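Ribonucleoside-diphosphate reductase, alpha chain (Actinobacillus ureae ATCC 25976, PDB 6DQX) probably catalyses the reduction of ribonucleoside diphosphates to deoxyribonucleotides, as the catalytic alpha subunit of a class Id ribonucleotide reductase. Local coordinates at residues 115-118 with 119-123; 281-284 with 285-288; 535-538 with 539-543. One frame throughout, in Å; residues are numbered along the deposited sequence.

Contact 1 (115-118 with 119-123)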
ATOM      1  N   HIS A 115       1.513 -11.716   2.868  1.00 17.12           N
ATOM      2  CA  HIS A 115       2.916 -11.545   2.535  1.00 18.07           C
ATOM      3  C   HIS A 115       3.100 -11.259   1.041  1.00 17.08           C
ATOM      4  O   HIS A 115       3.770 -10.302   0.661  1.00 15.21           O
ATOM      5  CB  HIS A 115       3.694 -12.785   2.946  1.00 20.24           C
ATOM      6  CG  HIS A 115       5.092 -12.830   2.423  1.00 22.99           C
ATOM      7  ND1 HIS A 115       5.641 -13.982   1.902  1.00 26.54           N
ATOM      8  CD2 HIS A 115       6.047 -11.880   2.326  1.00 26.49           C
ATOM      9  CE1 HIS A 115       6.880 -13.737   1.513  1.00 27.99           C
ATOM     10  NE2 HIS A 115       7.152 -12.468   1.756  1.00 26.80           N
ATOM     11  N   GLU A 116       2.482 -12.091   0.214  1.00 18.81           N
ATOM     12  CA  GLU A 116       2.631 -11.987  -1.244  1.00 19.87           C
ATOM     13  C   GLU A 116       1.901 -10.759  -1.801  1.00 18.47           C
ATOM     14  O   GLU A 116       2.372 -10.143  -2.763  1.00 16.58           O
ATOM     15  CB  GLU A 116       2.185 -13.292  -1.928  1.00 22.98           C
ATOM     16  CG  GLU A 116       3.109 -14.456  -1.584  1.00 26.25           C
ATOM     17  CD  GLU A 116       2.499 -15.834  -1.732  1.00 31.32           C
ATOM     18  OE1 GLU A 116       1.330 -16.079  -1.336  1.00 34.49           O
ATOM     19  OE2 GLU A 116       3.237 -16.716  -2.209  1.00 38.13           O
ATOM     20  N   ILE A 117       0.789 -10.374  -1.167  1.00 16.62           N
ATOM     21  CA  ILE A 117       0.123  -9.114  -1.489  1.00 16.07           C
ATOM     22  C   ILE A 117       1.036  -7.922  -1.185  1.00 15.68           C
ATOM     23  O   ILE A 117       1.116  -6.998  -1.994  1.00 14.57           O
ATOM     24  CB  ILE A 117      -1.276  -9.021  -0.826  1.00 16.05           C
ATOM     25  CG1 ILE A 117      -2.216 -10.048  -1.474  1.00 16.62           C
ATOM     26  CG2 ILE A 117      -1.892  -7.636  -0.932  1.00 15.80           C
ATOM     27  CD1 ILE A 117      -3.383 -10.431  -0.591  1.00 17.74           C
ATOM     28  N   MET A 118       1.745  -7.929  -0.043  1.00 15.14           N
ATOM     29  CA  MET A 118       2.670  -6.829   0.240  1.00 16.79           C
ATOM     30  C   MET A 118       3.899  -6.790  -0.673  1.00 16.07           C
ATOM     31  O   MET A 118       4.383  -5.699  -1.022  1.00 16.25           O
ATOM     32  CB  MET A 118       3.124  -6.823   1.708  1.00 18.14           C
ATOM     33  CG  MET A 118       2.018  -6.567   2.718  1.00 20.52           C
ATOM     34  SD  MET A 118       0.867  -5.233   2.337  1.00 24.16           S
ATOM     35  CE  MET A 118      -0.527  -6.147   1.875  1.00 25.88           C
ATOM     36  N   VAL A 119       4.396  -7.952  -1.068  1.00 17.01           N
ATOM     37  CA  VAL A 119       5.494  -8.018  -2.046  1.00 17.65           C
ATOM     38  C   VAL A 119       5.092  -7.285  -3.341  1.00 16.97           C
ATOM     39  O   VAL A 119       5.817  -6.418  -3.823  1.00 16.05           O
ATOM     40  CB  VAL A 119       5.906  -9.467  -2.368  1.00 19.00           C
ATOM     41  CG1 VAL A 119       6.796  -9.529  -3.606  1.00 19.68           C
ATOM     42  CG2 VAL A 119       6.614 -10.118  -1.173  1.00 19.29           C
ATOM     43  N   THR A 120       3.903  -7.598  -3.829  1.00 17.03           N
ATOM     44  CA  THR A 120       3.372  -6.973  -5.045  1.00 17.45           C
ATOM     45  C   THR A 120       3.100  -5.479  -4.849  1.00 16.50           C
ATOM     46  O   THR A 120       3.413  -4.682  -5.716  1.00 15.69           O
ATOM     47  CB  THR A 120       2.115  -7.702  -5.550  1.00 17.83           C
ATOM     48  OG1 THR A 120       2.380  -9.097  -5.600  1.00 18.10           O
ATOM     49  CG2 THR A 120       1.698  -7.184  -6.952  1.00 18.10           C
ATOM     50  N   THR A 121       2.583  -5.097  -3.674  1.00 15.73           N
ATOM     51  CA  THR A 121       2.357  -3.697  -3.351  1.00 15.78           C
ATOM     52  C   THR A 121       3.645  -2.867  -3.448  1.00 15.49           C
ATOM     53  O   THR A 121       3.660  -1.788  -4.053  1.00 16.50           O
ATOM     54  CB  THR A 121       1.696  -3.557  -1.934  1.00 15.36           C
ATOM     55  OG1 THR A 121       0.455  -4.261  -1.936  1.00 16.15           O
ATOM     56  CG2 THR A 121       1.403  -2.146  -1.590  1.00 15.93           C
ATOM     57  N   ALA A 122       4.727  -3.384  -2.866  1.00 14.76           N
ATOM     58  CA  ALA A 122       5.995  -2.691  -2.891  1.00 15.58           C
ATOM     59  C   ALA A 122       6.568  -2.648  -4.325  1.00 15.78           C
ATOM     60  O   ALA A 122       7.147  -1.642  -4.699  1.00 16.38           O
ATOM     61  CB  ALA A 122       6.978  -3.341  -1.919  1.00 15.64           C
ATOM     62  N   GLU A 123       6.390  -3.705  -5.115  1.00 17.03           N
ATOM     63  CA  GLU A 123       6.822  -3.690  -6.551  1.00 16.85           C
ATOM     64  C   GLU A 123       6.151  -2.573  -7.294  1.00 17.22           C
ATOM     65  O   GLU A 123       6.829  -1.735  -7.910  1.00 17.56           O
ATOM     66  CB  GLU A 123       6.497  -5.000  -7.257  1.00 18.63           C
ATOM     67  CG  GLU A 123       7.359  -6.197  -6.913  1.00 19.53           C
ATOM     68  CD  GLU A 123       6.836  -7.468  -7.573  1.00 20.32           C
ATOM     69  OE1 GLU A 123       5.606  -7.623  -7.707  1.00 19.03           O
ATOM     70  OE2 GLU A 123       7.640  -8.336  -7.955  1.00 20.66           O
TER
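Thr121 and Thr120 each turn their hydroxyl back along the helix onto the carbonyl four residues earlier, while His115 and Val119 meet one turn apart on another flank. Thr121 OG1 lies beside its own backbone N (chi1 -59°) and donates to Ile117 O at 2.8 Å, coming from above the carbonyl plane. Thr121 N reaches the same Ile117 O at 2.9 Å, so this oxygen of a buried residue accepts two bonds. Glu116 O likewise takes two donors from Thr120, OG1 at 3.0 Å and the amide N, which reach it from opposite faces of its plane. Arg335 gives Thr120 OG1 a second partner. The His115 ring and the Val119 side chain cross obliquely, with Val119 CG2 3.8 Å from His115 NE2; CG2 also rests 3.4 Å from His115 O. His115, Met118, Val119 and Ala122 pack against the second subunit, where Pro331, Ile171, Phe332 and Met118 of that chain receive them, whereas Thr120 and Thr121 face Phe164 of helix 156-170. The threonine hydroxyls bonded to i-4 carbonyls are a familiar feature of alpha-helices, here in helix 114-130, the crossover helix of the beta-alpha-beta unit between parallel strands 105-109 and 134-137.

Contact 2 (281-284 with 285-288)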
ATOM      1  N   PRO A 281       4.913 -15.325 -18.696  1.00 11.27           N
ATOM      2  CA  PRO A 281       4.501 -16.004 -17.471  1.00 11.63           C
ATOM      3  C   PRO A 281       4.978 -15.243 -16.239  1.00 12.42           C
ATOM      4  O   PRO A 281       6.118 -14.751 -16.211  1.00 12.49           O
ATOM      5  CB  PRO A 281       5.214 -17.355 -17.566  1.00 11.97           C
ATOM      6  CG  PRO A 281       6.440 -17.090 -18.364  1.00 11.58           C
ATOM      7  CD  PRO A 281       5.984 -16.070 -19.385  1.00 11.97           C
ATOM      8  N   SER A 282       4.104 -15.143 -15.246  1.00 12.75           N
ATOM      9  CA  SER A 282       4.468 -14.597 -13.935  1.00 12.98           C
ATOM     10  C   SER A 282       4.161 -15.674 -12.899  1.00 13.19           C
ATOM     11  O   SER A 282       3.387 -16.594 -13.161  1.00 12.27           O
ATOM     12  CB  SER A 282       3.721 -13.298 -13.661  1.00 13.19           C
ATOM     13  OG  SER A 282       2.339 -13.457 -13.870  1.00 13.13           O
ATOM     14  N   SER A 283       4.821 -15.598 -11.740  1.00 14.34           N
ATOM     15  CA  SER A 283       4.676 -16.654 -10.726  1.00 14.62           C
ATOM     16  C   SER A 283       5.032 -16.083  -9.364  1.00 15.31           C
ATOM     17  O   SER A 283       5.420 -14.938  -9.254  1.00 13.81           O
ATOM     18  CB  SER A 283       5.647 -17.795 -11.021  1.00 15.59           C
ATOM     19  OG  SER A 283       6.956 -17.308 -10.906  1.00 16.29           O
ATOM     20  N   ASN A 284       4.955 -16.921  -8.335  1.00 18.30           N
ATOM     21  CA  ASN A 284       5.418 -16.558  -6.982  1.00 21.19           C
ATOM     22  C   ASN A 284       6.856 -16.003  -6.935  1.00 20.80           C
ATOM     23  O   ASN A 284       7.138 -15.109  -6.125  1.00 22.63           O
ATOM     24  CB  ASN A 284       5.316 -17.788  -6.038  1.00 24.21           C
ATOM     25  CG  ASN A 284       3.885 -18.159  -5.686  1.00 28.87           C
ATOM     26  OD1 ASN A 284       3.474 -19.323  -5.828  1.00 34.76           O
ATOM     27  ND2 ASN A 284       3.111 -17.182  -5.223  1.00 31.92           N
ATOM     28  N   ASP A 285       7.736 -16.478  -7.822  1.00 17.98           N
ATOM     29  CA  ASP A 285       9.140 -16.077  -7.842  1.00 19.14           C
ATOM     30  C   ASP A 285       9.583 -15.133  -8.984  1.00 17.05           C
ATOM     31  O   ASP A 285      10.685 -14.607  -8.918  1.00 16.19           O
ATOM     32  CB  ASP A 285      10.062 -17.320  -7.821  1.00 21.93           C
ATOM     33  CG  ASP A 285       9.813 -18.279  -8.990  1.00 24.97           C
ATOM     34  OD1 ASP A 285       8.916 -19.148  -8.859  1.00 29.15           O
ATOM     35  OD2 ASP A 285      10.510 -18.200 -10.032  1.00 26.41           O
ATOM     36  N   GLU A 286       8.727 -14.914  -9.993  1.00 14.95           N
ATOM     37  CA  GLU A 286       9.071 -14.113 -11.162  1.00 14.60           C
ATOM     38  C   GLU A 286       7.955 -13.141 -11.561  1.00 13.27           C
ATOM     39  O   GLU A 286       6.818 -13.532 -11.664  1.00 13.70           O
ATOM     40  CB  GLU A 286       9.379 -15.035 -12.335  1.00 15.25           C
ATOM     41  CG  GLU A 286      10.751 -15.691 -12.240  1.00 15.86           C
ATOM     42  CD  GLU A 286      11.109 -16.503 -13.482  1.00 17.42           C
ATOM     43  OE1 GLU A 286      10.239 -17.183 -14.059  1.00 16.69           O
ATOM     44  OE2 GLU A 286      12.284 -16.491 -13.881  1.00 19.07           O
ATOM     45  N   SER A 287       8.323 -11.897 -11.810  1.00 12.87           N
ATOM     46  CA  SER A 287       7.401 -10.880 -12.363  1.00 12.47           C
ATOM     47  C   SER A 287       7.919 -10.579 -13.783  1.00 12.51           C
ATOM     48  O   SER A 287       9.099 -10.270 -13.967  1.00 12.27           O
ATOM     49  CB  SER A 287       7.419  -9.626 -11.520  1.00 12.58           C
ATOM     50  OG  SER A 287       6.871  -9.936 -10.251  1.00 13.12           O
ATOM     51  N   PHE A 288       7.059 -10.703 -14.787  1.00 11.61           N
ATOM     52  CA  PHE A 288       7.534 -10.459 -16.158  1.00 11.73           C
ATOM     53  C   PHE A 288       7.892  -9.011 -16.384  1.00 12.43           C
ATOM     54  O   PHE A 288       7.246  -8.103 -15.846  1.00 13.48           O
ATOM     55  CB  PHE A 288       6.585 -11.024 -17.224  1.00 10.76           C
ATOM     56  CG  PHE A 288       5.231 -10.348 -17.326  1.00 10.44           C
ATOM     57  CD1 PHE A 288       5.091  -9.081 -17.862  1.00 10.88           C
ATOM     58  CD2 PHE A 288       4.084 -11.037 -16.960  1.00 11.02           C
ATOM     59  CE1 PHE A 288       3.814  -8.500 -18.001  1.00 10.68           C
ATOM     60  CE2 PHE A 288       2.821 -10.461 -17.094  1.00 10.67           C
ATOM     61  CZ  PHE A 288       2.697  -9.205 -17.604  1.00 10.60           C
TER
HETATM   62  O   HOH W   1       7.624 -16.967 -14.853  1.00 19.99           O
HETATM   63  O   HOH W   2       8.952 -18.720 -12.211  1.00 26.96           O
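Ser283 and Glu286 close a tight beta turn, Ser283-Asn284-Asp285-Glu286, at the tip of a hairpin-like loop leading into strand 288-296. The firm part is the backbone: Ser283 N donates to Glu286 O at 2.9 Å, nearly straight (163°) and in the carbonyl plane, while the return bond from Glu286 N to Ser283 O is weak at 3.4 Å. Ser283 OG, set between its backbone N and carbonyl carbon (chi1 64°), folds over the turn and accepts from Asp285 N at 3.3 Å and, weakly, from Glu286 N. One residue before the turn, Ser282 CA makes a CA-H...O contact with Glu286 O. Ser282 CB packs 4.0 Å from Phe288 CD2, and Pro281 O lies near the plane of the Phe288 ring at its edge; Phe339 and Leu280 also touch this buried ring. Asn284 and Asp285, at the apex, form the exposed end. Both carboxylates are salt-bridged to helix 334-343, Asp285 by Arg338 and Glu286 by Arg342, and two waters lie on the side-chain face, by Glu286. One water bridges three side chains, lying 2.8 Å from Ser283 OG, 2.7 Å from Asp285 OD2 and 2.7 Å from Glu286 OE1.

Contact 3 (535-538 with 539-543)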
ATOM      1  N   LEU A 535     -21.825  -6.473 -31.464  1.00 34.10           N
ATOM      2  CA  LEU A 535     -20.599  -6.477 -30.635  1.00 34.07           C
ATOM      3  C   LEU A 535     -20.303  -7.862 -30.104  1.00 32.20           C
ATOM      4  O   LEU A 535     -19.145  -8.299 -30.107  1.00 29.80           O
ATOM      5  CB  LEU A 535     -20.690  -5.511 -29.446  1.00 35.10           C
ATOM      6  CG  LEU A 535     -20.349  -4.043 -29.705  1.00 37.09           C
ATOM      7  CD1 LEU A 535     -20.828  -3.188 -28.537  1.00 38.90           C
ATOM      8  CD2 LEU A 535     -18.854  -3.869 -29.929  1.00 38.29           C
ATOM      9  N   ASN A 536     -21.351  -8.531 -29.620  1.00 30.14           N
ATOM     10  CA  ASN A 536     -21.245  -9.886 -29.124  1.00 29.21           C
ATOM     11  C   ASN A 536     -20.550 -10.769 -30.169  1.00 28.34           C
ATOM     12  O   ASN A 536     -19.518 -11.393 -29.875  1.00 26.93           O
ATOM     13  CB  ASN A 536     -22.638 -10.443 -28.765  1.00 29.81           C
ATOM     14  CG  ASN A 536     -22.583 -11.852 -28.220  1.00 30.74           C
ATOM     15  OD1 ASN A 536     -21.890 -12.121 -27.248  1.00 32.24           O
ATOM     16  ND2 ASN A 536     -23.300 -12.777 -28.865  1.00 33.25           N
ATOM     17  N   GLN A 537     -21.084 -10.790 -31.388  1.00 26.45           N
ATOM     18  CA  GLN A 537     -20.493 -11.639 -32.435  1.00 27.18           C
ATOM     19  C   GLN A 537     -19.044 -11.253 -32.749  1.00 23.87           C
ATOM     20  O   GLN A 537     -18.226 -12.142 -32.957  1.00 21.23           O
ATOM     21  CB  GLN A 537     -21.344 -11.682 -33.730  1.00 29.96           C
ATOM     22  CG  GLN A 537     -20.886 -12.734 -34.761  1.00 33.27           C
ATOM     23  CD  GLN A 537     -20.811 -14.157 -34.187  1.00 37.01           C
ATOM     24  OE1 GLN A 537     -21.797 -14.673 -33.661  1.00 40.34           O
ATOM     25  NE2 GLN A 537     -19.626 -14.784 -34.265  1.00 38.00           N
ATOM     26  N   LEU A 538     -18.728  -9.953 -32.761  1.00 22.90           N
ATOM     27  CA  LEU A 538     -17.365  -9.522 -33.071  1.00 23.48           C
ATOM     28  C   LEU A 538     -16.371 -10.071 -32.050  1.00 21.33           C
ATOM     29  O   LEU A 538     -15.362 -10.633 -32.439  1.00 19.35           O
ATOM     30  CB  LEU A 538     -17.246  -8.002 -33.150  1.00 25.03           C
ATOM     31  CG  LEU A 538     -15.909  -7.470 -33.660  1.00 26.83           C
ATOM     32  CD1 LEU A 538     -15.684  -7.859 -35.111  1.00 28.00           C
ATOM     33  CD2 LEU A 538     -15.851  -5.962 -33.511  1.00 28.38           C
ATOM     34  N   TYR A 539     -16.652  -9.902 -30.748  1.00 20.31           N
ATOM     35  CA  TYR A 539     -15.771 -10.450 -29.710  1.00 19.45           C
ATOM     36  C   TYR A 539     -15.680 -11.981 -29.716  1.00 18.57           C
ATOM     37  O   TYR A 539     -14.600 -12.560 -29.523  1.00 18.08           O
ATOM     38  CB  TYR A 539     -16.155  -9.920 -28.307  1.00 20.41           C
ATOM     39  CG  TYR A 539     -15.924  -8.430 -28.130  1.00 21.15           C
ATOM     40  CD1 TYR A 539     -14.689  -7.868 -28.364  1.00 21.57           C
ATOM     41  CD2 TYR A 539     -16.954  -7.580 -27.740  1.00 22.07           C
ATOM     42  CE1 TYR A 539     -14.475  -6.514 -28.205  1.00 22.74           C
ATOM     43  CE2 TYR A 539     -16.749  -6.216 -27.577  1.00 22.44           C
ATOM     44  CZ  TYR A 539     -15.498  -5.688 -27.822  1.00 21.62           C
ATOM     45  OH  TYR A 539     -15.243  -4.365 -27.668  1.00 20.93           O
ATOM     46  N   LEU A 540     -16.794 -12.649 -29.971  1.00 19.20           N
ATOM     47  CA  LEU A 540     -16.782 -14.099 -30.082  1.00 19.72           C
ATOM     48  C   LEU A 540     -15.925 -14.555 -31.280  1.00 18.30           C
ATOM     49  O   LEU A 540     -15.170 -15.536 -31.188  1.00 17.89           O
ATOM     50  CB  LEU A 540     -18.196 -14.643 -30.197  1.00 20.43           C
ATOM     51  CG  LEU A 540     -19.084 -14.456 -28.955  1.00 22.67           C
ATOM     52  CD1 LEU A 540     -20.508 -14.911 -29.264  1.00 24.55           C
ATOM     53  CD2 LEU A 540     -18.513 -15.190 -27.764  1.00 23.11           C
ATOM     54  N   THR A 541     -16.042 -13.838 -32.382  1.00 18.98           N
ATOM     55  CA  THR A 541     -15.194 -14.096 -33.554  1.00 19.30           C
ATOM     56  C   THR A 541     -13.716 -13.889 -33.221  1.00 18.32           C
ATOM     57  O   THR A 541     -12.882 -14.718 -33.610  1.00 18.09           O
ATOM     58  CB  THR A 541     -15.624 -13.229 -34.724  1.00 20.88           C
ATOM     59  OG1 THR A 541     -16.945 -13.635 -35.112  1.00 20.96           O
ATOM     60  CG2 THR A 541     -14.672 -13.365 -35.910  1.00 20.87           C
ATOM     61  N   ALA A 542     -13.416 -12.838 -32.452  1.00 17.07           N
ATOM     62  CA  ALA A 542     -12.044 -12.578 -32.003  1.00 16.97           C
ATOM     63  C   ALA A 542     -11.453 -13.780 -31.296  1.00 16.32           C
ATOM     64  O   ALA A 542     -10.347 -14.229 -31.640  1.00 15.67           O
ATOM     65  CB  ALA A 542     -11.976 -11.345 -31.113  1.00 17.22           C
ATOM     66  N   GLU A 543     -12.192 -14.326 -30.320  1.00 16.94           N
ATOM     67  CA  GLU A 543     -11.745 -15.521 -29.620  1.00 18.02           C
ATOM     68  C   GLU A 543     -11.648 -16.722 -30.555  1.00 17.00           C
ATOM     69  O   GLU A 543     -10.682 -17.487 -30.484  1.00 15.75           O
ATOM     70  CB  GLU A 543     -12.664 -15.889 -28.438  1.00 19.59           C
ATOM     71  CG  GLU A 543     -12.138 -17.088 -27.632  1.00 21.18           C
ATOM     72  CD  GLU A 543     -12.709 -18.446 -28.031  1.00 23.78           C
ATOM     73  OE1 GLU A 543     -12.175 -19.473 -27.557  1.00 26.59           O
ATOM     74  OE2 GLU A 543     -13.676 -18.512 -28.815  1.00 25.00           O
TER
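Leu535 and Tyr539 supply the apolar part of this one-turn contact: the two side chains lie side by side and point the same way, with Leu535 CD2 3.9 Å from Tyr539 CE2. The ring also comes close to the backbone, with Tyr539 CD2 3.3 Å from Leu535 O. Its hydroxyl bonds to Gln553 of strand 549-554, and Leu237 and Lys240 of helix 227-243 pack on the side chain. On the next flank Leu540 reaches Asn536 at a slant, its CD1 methyl 3.5 Å from Asn536 ND2. Asn536 CG, anti to the backbone N (chi1 -179°), carries the amide there, and OD1 of the same amide accepts from the Trp233 indole, which helps to fix its rotation.

All these residues belong to helix 532-544, which connects the parallel strands 524-525 and 549-554 in a beta-alpha-beta unit within the ribonucleotide reductase barrel family region. Leu538 on it meets Leu503 and Ile506 of helix 502-513, while Leu540 meets Leu219 and Met222 of helix 216-223, so neighbouring helices cover separate flanks.

Among the polar interactions, the i to i-4 backbone ladder is regular, and the bond from Tyr539 N to Leu535 O is almost straight at 175°. Gln537 O takes two donors from opposite faces of its plane: Thr541 N at 2.8 Å and Thr541 OG1 at 2.9 Å. The Gln537 side chain bends at chi2 (55°) and crosses Thr541 at about a right angle, bringing its NE2 to 3.0 Å from that same Thr541 OG1.

Contacts 1 and 2 are neighbours, their centres about 13 Å apart, although well over a hundred residues separate them along the chain. They touch directly: Glu123 OE2 and Ser287 OG are 2.9 Å apart, probably hydrogen-bonded, and Glu116, whose OE1 is hydrogen-bonded to Ser113, packs with OE2 3.1 Å from Asn284 ND2. Arg335 ties them further, reaching Thr120 and Glu123 in contact 1 and Asn284 O in contact 2. Of the three, contact 1 alone meets the second subunit. Contact 3 stands apart, its centre about 36 Å from that of contact 1 and 30 Å from that of contact 2. A magnesium ion lies about 10 Å from the Ser282 side chain; all three contacts are away from the His65 metal site.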